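Local structure of probable arylamine n-acetyl transferase (4GUZ) at residues W8-F21 with D62-P74. The protein probably transfers an acetyl group from acetyl-coenzyme A to the amino group of arylamine substrates. Sequence-based numbering, arbitrary orientation.
Sequences WNGDELQLDEYLAF and DIPAVQAKLLRSP
The side-chain amide of Gln67 is gripped at both ends by the backbone just ahead of helix 15-21. Its OE1 takes the N-H of Gln14 at 2.7 Å (Gln67 OE1 to Gln14 N), nearly straight at 166°. Gln67 NE2 gives a more bent bond to Glu12 O at 2.8 Å. Two bonds fix the rotation of this buried amide, and CD1 of Leu13 leans on OE1. CG of Gln67 stands between the backbone N and the carbonyl carbon (chi1 70°), and from there the extended chain carries the amide across. Gln14 is the N-cap residue of helix 15-21, so the bond from its N-H ties the backbone just before that helix to helix 63-72. In this N-terminal helical part of the N-acetyltransferase fold, the two helices run roughly parallel; Tyr18 reaches Leu85 and Val89 of helix 79-92, its hydroxyl hydrogen-bonded to His42 ND1. Farther along, Leu71 divides its two methyls between Tyr18 and Phe21: Leu71 CD1 lies 3.8 Å from Tyr18 CA, and CD2 makes a CH-pi contact over one face of the Phe21 ring. At the other end, CG2 of Ile63 packs 3.7 Å from Glu12 O, and Pro64 lies against the carboxylate of Glu12. On the more exposed flank, Arg72 bends at chi3 to bring NH1 within 2.6 Å of Glu17 OE1, a salt bridge whose N-H...O bond is weak, bent to 120°, although carboxylate and guanidinium are nearly coplanar.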
ATOM      1  N   TRP A   8      16.563   1.974   7.570  1.00 30.38           N
ATOM      2  CA  TRP A   8      15.255   2.496   7.200  1.00 27.86           C
ATOM      3  C   TRP A   8      15.174   4.024   7.273  1.00 31.20           C
ATOM      4  O   TRP A   8      14.101   4.577   7.053  1.00 29.84           O
ATOM      5  CB  TRP A   8      14.194   1.852   8.100  1.00 25.62           C
ATOM      6  CG  TRP A   8      14.149   0.362   7.934  1.00 25.83           C
ATOM      7  CD1 TRP A   8      14.815  -0.563   8.679  1.00 28.91           C
ATOM      8  CD2 TRP A   8      13.476  -0.368   6.896  1.00 25.31           C
ATOM      9  NE1 TRP A   8      14.571  -1.830   8.192  1.00 28.18           N
ATOM     10  CE2 TRP A   8      13.742  -1.740   7.106  1.00 28.94           C
ATOM     11  CE3 TRP A   8      12.627  -0.001   5.841  1.00 26.41           C
ATOM     12  CZ2 TRP A   8      13.212  -2.743   6.284  1.00 27.76           C
ATOM     13  CZ3 TRP A   8      12.084  -0.997   5.040  1.00 27.41           C
ATOM     14  CH2 TRP A   8      12.377  -2.349   5.264  1.00 27.89           C
ATOM     15  N   ASN A   9      16.301   4.701   7.557  1.00 27.58           N
ATOM     16  CA  ASN A   9      16.409   6.166   7.673  1.00 27.20           C
ATOM     17  C   ASN A   9      15.370   6.792   8.613  1.00 30.93           C
ATOM     18  O   ASN A   9      14.781   7.832   8.287  1.00 30.79           O
ATOM     19  CB  ASN A   9      16.365   6.829   6.300  1.00 28.18           C
ATOM     20  CG  ASN A   9      17.708   6.851   5.640  1.00 56.37           C
ATOM     21  OD1 ASN A   9      18.577   7.664   5.982  1.00 61.46           O
ATOM     22  ND2 ASN A   9      17.921   5.934   4.711  1.00 42.74           N
ATOM     23  N   GLY A  10      15.211   6.194   9.795  1.00 29.45           N
ATOM     24  CA  GLY A  10      14.303   6.681  10.832  1.00 30.54           C
ATOM     25  C   GLY A  10      14.565   8.124  11.251  1.00 37.08           C
ATOM     26  O   GLY A  10      13.625   8.912  11.427  1.00 35.41           O
ATOM     27  N   ASP A  11      15.853   8.491  11.360  1.00 35.48           N
ATOM     28  CA  ASP A  11      16.308   9.816  11.782  1.00 35.85           C
ATOM     29  C   ASP A  11      15.943  10.934  10.798  1.00 37.84           C
ATOM     30  O   ASP A  11      15.825  12.080  11.225  1.00 38.44           O
ATOM     31  CB  ASP A  11      17.830   9.802  12.011  1.00 38.13           C
ATOM     32  CG  ASP A  11      18.261   9.122  13.301  1.00 54.12           C
ATOM     33  OD1 ASP A  11      17.391   8.893  14.179  1.00 54.72           O
ATOM     34  OD2 ASP A  11      19.478   8.859  13.457  1.00 63.59           O
ATOM     35  N   GLU A  12      15.754  10.614   9.507  1.00 32.92           N
ATOM     36  CA  GLU A  12      15.410  11.614   8.481  1.00 32.26           C
ATOM     37  C   GLU A  12      13.899  11.905   8.439  1.00 33.01           C
ATOM     38  O   GLU A  12      13.466  12.835   7.757  1.00 31.76           O
ATOM     39  CB  GLU A  12      15.896  11.171   7.098  1.00 33.84           C
ATOM     40  CG  GLU A  12      17.404  11.220   6.938  1.00 45.62           C
ATOM     41  CD  GLU A  12      17.871  11.189   5.497  1.00 79.77           C
ATOM     42  OE1 GLU A  12      18.652  12.091   5.114  1.00 83.84           O
ATOM     43  OE2 GLU A  12      17.446  10.279   4.748  1.00 77.21           O
ATOM     44  N   LEU A  13      13.106  11.103   9.156  1.00 27.56           N
ATOM     45  CA  LEU A  13      11.665  11.286   9.204  1.00 25.98           C
ATOM     46  C   LEU A  13      11.286  12.431  10.141  1.00 30.29           C
ATOM     47  O   LEU A  13      11.855  12.565  11.232  1.00 28.01           O
ATOM     48  CB  LEU A  13      10.978   9.982   9.666  1.00 25.06           C
ATOM     49  CG  LEU A  13       9.453  10.035   9.892  1.00 28.25           C
ATOM     50  CD1 LEU A  13       8.696   9.823   8.593  1.00 27.56           C
ATOM     51  CD2 LEU A  13       9.034   9.042  10.929  1.00 27.98           C
ATOM     52  N   GLN A  14      10.279  13.219   9.726  1.00 28.48           N
ATOM     53  CA  GLN A  14       9.678  14.264  10.553  1.00 28.44           C
ATOM     54  C   GLN A  14       8.589  13.550  11.356  1.00 31.84           C
ATOM     55  O   GLN A  14       7.435  13.503  10.929  1.00 31.65           O
ATOM     56  CB  GLN A  14       9.133  15.420   9.671  1.00 30.24           C
ATOM     57  CG  GLN A  14      10.207  16.277   8.989  1.00 43.45           C
ATOM     58  CD  GLN A  14      11.179  16.914   9.955  1.00 66.11           C
ATOM     59  OE1 GLN A  14      10.797  17.576  10.929  1.00 65.22           O
ATOM     60  NE2 GLN A  14      12.461  16.704   9.712  1.00 54.19           N
ATOM     61  N   LEU A  15       8.990  12.910  12.471  1.00 28.45           N
ATOM     62  CA  LEU A  15       8.144  12.069  13.320  1.00 29.02           C
ATOM     63  C   LEU A  15       6.844  12.735  13.778  1.00 33.64           C
ATOM     64  O   LEU A  15       5.794  12.123  13.579  1.00 33.34           O
ATOM     65  CB  LEU A  15       8.918  11.542  14.548  1.00 29.36           C
ATOM     66  CG  LEU A  15       8.178  10.545  15.466  1.00 34.00           C
ATOM     67  CD1 LEU A  15       7.950   9.203  14.769  1.00 33.58           C
ATOM     68  CD2 LEU A  15       8.947  10.325  16.754  1.00 35.87           C
ATOM     69  N   ASP A  16       6.892  13.966  14.370  1.00 29.97           N
ATOM     70  CA  ASP A  16       5.685  14.655  14.870  1.00 29.17           C
ATOM     71  C   ASP A  16       4.738  15.016  13.742  1.00 30.30           C
ATOM     72  O   ASP A  16       3.527  14.915  13.905  1.00 28.36           O
ATOM     73  CB  ASP A  16       6.043  15.935  15.657  1.00 32.09           C
ATOM     74  CG  ASP A  16       6.800  15.711  16.956  1.00 45.73           C
ATOM     75  OD1 ASP A  16       6.569  14.666  17.611  1.00 46.17           O
ATOM     76  OD2 ASP A  16       7.586  16.606  17.344  1.00 52.72           O
ATOM     77  N   GLU A  17       5.296  15.452  12.607  1.00 27.72           N
ATOM     78  CA  GLU A  17       4.541  15.840  11.415  1.00 27.95           C
ATOM     79  C   GLU A  17       3.781  14.639  10.835  1.00 29.89           C
ATOM     80  O   GLU A  17       2.612  14.765  10.466  1.00 27.09           O
ATOM     81  CB  GLU A  17       5.493  16.415  10.375  1.00 29.46           C
ATOM     82  CG  GLU A  17       4.786  17.212   9.299  1.00 35.32           C
ATOM     83  CD  GLU A  17       5.648  17.616   8.122  1.00 48.30           C
ATOM     84  OE1 GLU A  17       6.897  17.602   8.231  1.00 34.67           O
ATOM     85  OE2 GLU A  17       5.053  17.983   7.087  1.00 45.73           O
ATOM     86  N   TYR A  18       4.452  13.483  10.765  1.00 27.20           N
ATOM     87  CA  TYR A  18       3.840  12.261  10.250  1.00 25.72           C
ATOM     88  C   TYR A  18       2.687  11.843  11.156  1.00 28.74           C
ATOM     89  O   TYR A  18       1.612  11.526  10.647  1.00 28.15           O
ATOM     90  CB  TYR A  18       4.885  11.120  10.106  1.00 24.75           C
ATOM     91  CG  TYR A  18       4.241   9.770   9.836  1.00 23.60           C
ATOM     92  CD1 TYR A  18       4.002   9.339   8.533  1.00 24.62           C
ATOM     93  CD2 TYR A  18       3.796   8.965  10.882  1.00 23.90           C
ATOM     94  CE1 TYR A  18       3.351   8.133   8.280  1.00 25.07           C
ATOM     95  CE2 TYR A  18       3.115   7.773  10.640  1.00 24.88           C
ATOM     96  CZ  TYR A  18       2.927   7.347   9.335  1.00 28.87           C
ATOM     97  OH  TYR A  18       2.278   6.168   9.087  1.00 29.69           O
ATOM     98  N   LEU A  19       2.909  11.834  12.488  1.00 25.76           N
ATOM     99  CA  LEU A  19       1.895  11.383  13.449  1.00 25.83           C
ATOM    100  C   LEU A  19       0.677  12.303  13.473  1.00 30.19           C
ATOM    101  O   LEU A  19      -0.439  11.811  13.610  1.00 29.75           O
ATOM    102  CB  LEU A  19       2.480  11.214  14.857  1.00 26.29           C
ATOM    103  CG  LEU A  19       3.595  10.155  14.974  1.00 31.10           C
ATOM    104  CD1 LEU A  19       4.285  10.220  16.348  1.00 30.88           C
ATOM    105  CD2 LEU A  19       3.068   8.749  14.718  1.00 31.92           C
ATOM    106  N   ALA A  20       0.880  13.621  13.304  1.00 27.87           N
ATOM    107  CA  ALA A  20      -0.222  14.577  13.259  1.00 27.67           C
ATOM    108  C   ALA A  20      -1.057  14.338  11.990  1.00 30.25           C
ATOM    109  O   ALA A  20      -2.286  14.346  12.054  1.00 29.92           O
ATOM    110  CB  ALA A  20       0.314  16.004  13.288  1.00 28.63           C
ATOM    111  N   PHE A  21      -0.376  14.066  10.855  1.00 26.52           N
ATOM    112  CA  PHE A  21      -1.005  13.802   9.557  1.00 25.71           C
ATOM    113  C   PHE A  21      -1.905  12.563   9.591  1.00 28.86           C
ATOM    114  O   PHE A  21      -2.981  12.584   9.002  1.00 27.51           O
ATOM    115  CB  PHE A  21       0.055  13.615   8.462  1.00 26.94           C
ATOM    116  CG  PHE A  21      -0.528  13.635   7.066  1.00 28.09           C
ATOM    117  CD1 PHE A  21      -0.666  14.831   6.369  1.00 30.46           C
ATOM    118  CD2 PHE A  21      -0.933  12.455   6.444  1.00 28.41           C
ATOM    119  CE1 PHE A  21      -1.203  14.848   5.078  1.00 30.37           C
ATOM    120  CE2 PHE A  21      -1.477  12.476   5.155  1.00 30.19           C
ATOM    121  CZ  PHE A  21      -1.601  13.673   4.481  1.00 28.46           C
ATOM    122  N   ASP A  62      13.526   7.814  -1.429  1.00 22.24           N
ATOM    123  CA  ASP A  62      14.257   8.364  -0.283  1.00 21.12           C
ATOM    124  C   ASP A  62      13.291   9.107   0.647  1.00 24.32           C
ATOM    125  O   ASP A  62      12.383   9.795   0.168  1.00 24.99           O
ATOM    126  CB  ASP A  62      15.426   9.246  -0.748  1.00 23.36           C
ATOM    127  CG  ASP A  62      15.004  10.456  -1.539  1.00 26.84           C
ATOM    128  OD1 ASP A  62      14.879  10.338  -2.778  1.00 30.90           O
ATOM    129  OD2 ASP A  62      14.793  11.515  -0.921  1.00 25.38           O
ATOM    130  N   ILE A  63      13.480   8.951   1.979  1.00 20.04           N
ATOM    131  CA  ILE A  63      12.590   9.482   3.018  1.00 21.71           C
ATOM    132  C   ILE A  63      12.324  10.992   2.844  1.00 28.64           C
ATOM    133  O   ILE A  63      11.140  11.345   2.875  1.00 26.88           O
ATOM    134  CB  ILE A  63      13.042   9.092   4.463  1.00 25.06           C
ATOM    135  CG1 ILE A  63      12.712   7.620   4.755  1.00 25.18           C
ATOM    136  CG2 ILE A  63      12.458   9.997   5.565  1.00 26.69           C
ATOM    137  CD1 ILE A  63      11.199   7.223   4.564  1.00 29.20           C
ATOM    138  N   PRO A  64      13.332  11.894   2.646  1.00 28.26           N
ATOM    139  CA  PRO A  64      13.001  13.320   2.451  1.00 27.34           C
ATOM    140  C   PRO A  64      12.049  13.573   1.280  1.00 29.95           C
ATOM    141  O   PRO A  64      11.107  14.356   1.438  1.00 31.36           O
ATOM    142  CB  PRO A  64      14.375  13.970   2.203  1.00 29.48           C
ATOM    143  CG  PRO A  64      15.339  13.070   2.908  1.00 34.16           C
ATOM    144  CD  PRO A  64      14.798  11.692   2.607  1.00 29.85           C
ATOM    145  N   ALA A  65      12.274  12.941   0.119  1.00 25.07           N
ATOM    146  CA  ALA A  65      11.390  13.133  -1.032  1.00 24.43           C
ATOM    147  C   ALA A  65       9.976  12.567  -0.759  1.00 26.90           C
ATOM    148  O   ALA A  65       8.989  13.220  -1.085  1.00 26.94           O
ATOM    149  CB  ALA A  65      11.978  12.487  -2.278  1.00 25.20           C
ATOM    150  N   VAL A  66       9.893  11.369  -0.166  1.00 21.98           N
ATOM    151  CA  VAL A  66       8.626  10.689   0.152  1.00 21.33           C
ATOM    152  C   VAL A  66       7.790  11.480   1.166  1.00 24.38           C
ATOM    153  O   VAL A  66       6.615  11.729   0.883  1.00 23.67           O
ATOM    154  CB  VAL A  66       8.886   9.229   0.628  1.00 24.06           C
ATOM    155  CG1 VAL A  66       7.628   8.581   1.223  1.00 23.47           C
ATOM    156  CG2 VAL A  66       9.423   8.388  -0.525  1.00 23.68           C
ATOM    157  N   GLN A  67       8.366  11.892   2.326  1.00 21.85           N
ATOM    158  CA  GLN A  67       7.572  12.617   3.332  1.00 22.25           C
ATOM    159  C   GLN A  67       7.138  14.003   2.831  1.00 26.99           C
ATOM    160  O   GLN A  67       6.049  14.453   3.185  1.00 26.63           O
ATOM    161  CB  GLN A  67       8.278  12.711   4.699  1.00 23.52           C
ATOM    162  CG  GLN A  67       9.512  13.611   4.765  1.00 32.38           C
ATOM    163  CD  GLN A  67      10.223  13.470   6.082  1.00 42.38           C
ATOM    164  OE1 GLN A  67       9.691  12.923   7.056  1.00 36.36           O
ATOM    165  NE2 GLN A  67      11.456  13.940   6.129  1.00 35.97           N
ATOM    166  N   ALA A  68       7.951  14.652   1.982  1.00 24.68           N
ATOM    167  CA  ALA A  68       7.584  15.951   1.399  1.00 24.07           C
ATOM    168  C   ALA A  68       6.393  15.780   0.434  1.00 28.15           C
ATOM    169  O   ALA A  68       5.434  16.537   0.510  1.00 28.05           O
ATOM    170  CB  ALA A  68       8.778  16.568   0.674  1.00 25.01           C
ATOM    171  N   LYS A  69       6.426  14.751  -0.432  1.00 24.42           N
ATOM    172  CA  LYS A  69       5.325  14.475  -1.352  1.00 23.69           C
ATOM    173  C   LYS A  69       4.054  14.009  -0.594  1.00 27.39           C
ATOM    174  O   LYS A  69       2.993  14.605  -0.770  1.00 26.43           O
ATOM    175  CB  LYS A  69       5.761  13.420  -2.381  1.00 25.70           C
ATOM    176  CG  LYS A  69       4.708  13.058  -3.429  1.00 25.90           C
ATOM    177  CD  LYS A  69       5.105  11.755  -4.076  1.00 29.93           C
ATOM    178  CE  LYS A  69       4.163  11.319  -5.147  1.00 25.74           C
ATOM    179  NZ  LYS A  69       4.574  10.004  -5.692  1.00 28.11           N
ATOM    180  N   LEU A  70       4.174  12.984   0.268  1.00 23.98           N
ATOM    181  CA  LEU A  70       3.021  12.379   0.963  1.00 22.39           C
ATOM    182  C   LEU A  70       2.410  13.201   2.100  1.00 26.56           C
ATOM    183  O   LEU A  70       1.216  13.046   2.365  1.00 26.73           O
ATOM    184  CB  LEU A  70       3.365  10.963   1.496  1.00 21.71           C
ATOM    185  CG  LEU A  70       3.760   9.938   0.430  1.00 26.17           C
ATOM    186  CD1 LEU A  70       3.736   8.517   0.964  1.00 24.34           C
ATOM    187  CD2 LEU A  70       2.865  10.003  -0.747  1.00 29.75           C
ATOM    188  N   LEU A  71       3.191  14.047   2.779  1.00 23.02           N
ATOM    189  CA  LEU A  71       2.652  14.785   3.918  1.00 22.94           C
ATOM    190  C   LEU A  71       2.499  16.303   3.654  1.00 27.68           C
ATOM    191  O   LEU A  71       1.822  16.977   4.435  1.00 27.12           O
ATOM    192  CB  LEU A  71       3.555  14.603   5.166  1.00 23.12           C
ATOM    193  CG  LEU A  71       4.019  13.210   5.615  1.00 27.98           C
ATOM    194  CD1 LEU A  71       4.975  13.323   6.803  1.00 27.74           C
ATOM    195  CD2 LEU A  71       2.847  12.329   6.032  1.00 31.12           C
ATOM    196  N   ARG A  72       3.164  16.842   2.615  1.00 25.31           N
ATOM    197  CA  ARG A  72       3.177  18.292   2.386  1.00 26.21           C
ATOM    198  C   ARG A  72       2.664  18.739   0.997  1.00 30.82           C
ATOM    199  O   ARG A  72       2.734  19.923   0.666  1.00 31.15           O
ATOM    200  CB  ARG A  72       4.592  18.838   2.640  1.00 27.03           C
ATOM    201  CG  ARG A  72       5.057  18.523   4.059  1.00 27.85           C
ATOM    202  CD  ARG A  72       6.289  19.292   4.489  1.00 32.37           C
ATOM    203  NE  ARG A  72       7.519  18.710   3.964  1.00 41.45           N
ATOM    204  CZ  ARG A  72       8.409  18.042   4.688  1.00 48.54           C
ATOM    205  NH1 ARG A  72       8.198  17.829   5.979  1.00 42.18           N
ATOM    206  NH2 ARG A  72       9.514  17.579   4.128  1.00 31.71           N
ATOM    207  N   SER A  73       2.091  17.819   0.222  1.00 25.94           N
ATOM    208  CA  SER A  73       1.491  18.136  -1.061  1.00 24.76           C
ATOM    209  C   SER A  73       0.230  17.270  -1.255  1.00 27.63           C
ATOM    210  O   SER A  73       0.144  16.199  -0.635  1.00 25.51           O
ATOM    211  CB  SER A  73       2.490  17.957  -2.201  1.00 25.26           C
ATOM    212  OG  SER A  73       2.697  16.597  -2.542  1.00 27.08           O
ATOM    213  N   PRO A  74      -0.758  17.706  -2.087  1.00 24.70           N
ATOM    214  CA  PRO A  74      -1.968  16.877  -2.292  1.00 23.92           C
ATOM    215  C   PRO A  74      -1.659  15.678  -3.205  1.00 25.59           C
ATOM    216  O   PRO A  74      -2.127  15.598  -4.343  1.00 24.63           O
ATOM    217  CB  PRO A  74      -2.955  17.864  -2.929  1.00 25.18           C
ATOM    218  CG  PRO A  74      -2.093  18.844  -3.655  1.00 29.70           C
ATOM    219  CD  PRO A  74      -0.832  18.974  -2.855  1.00 25.46           C
TER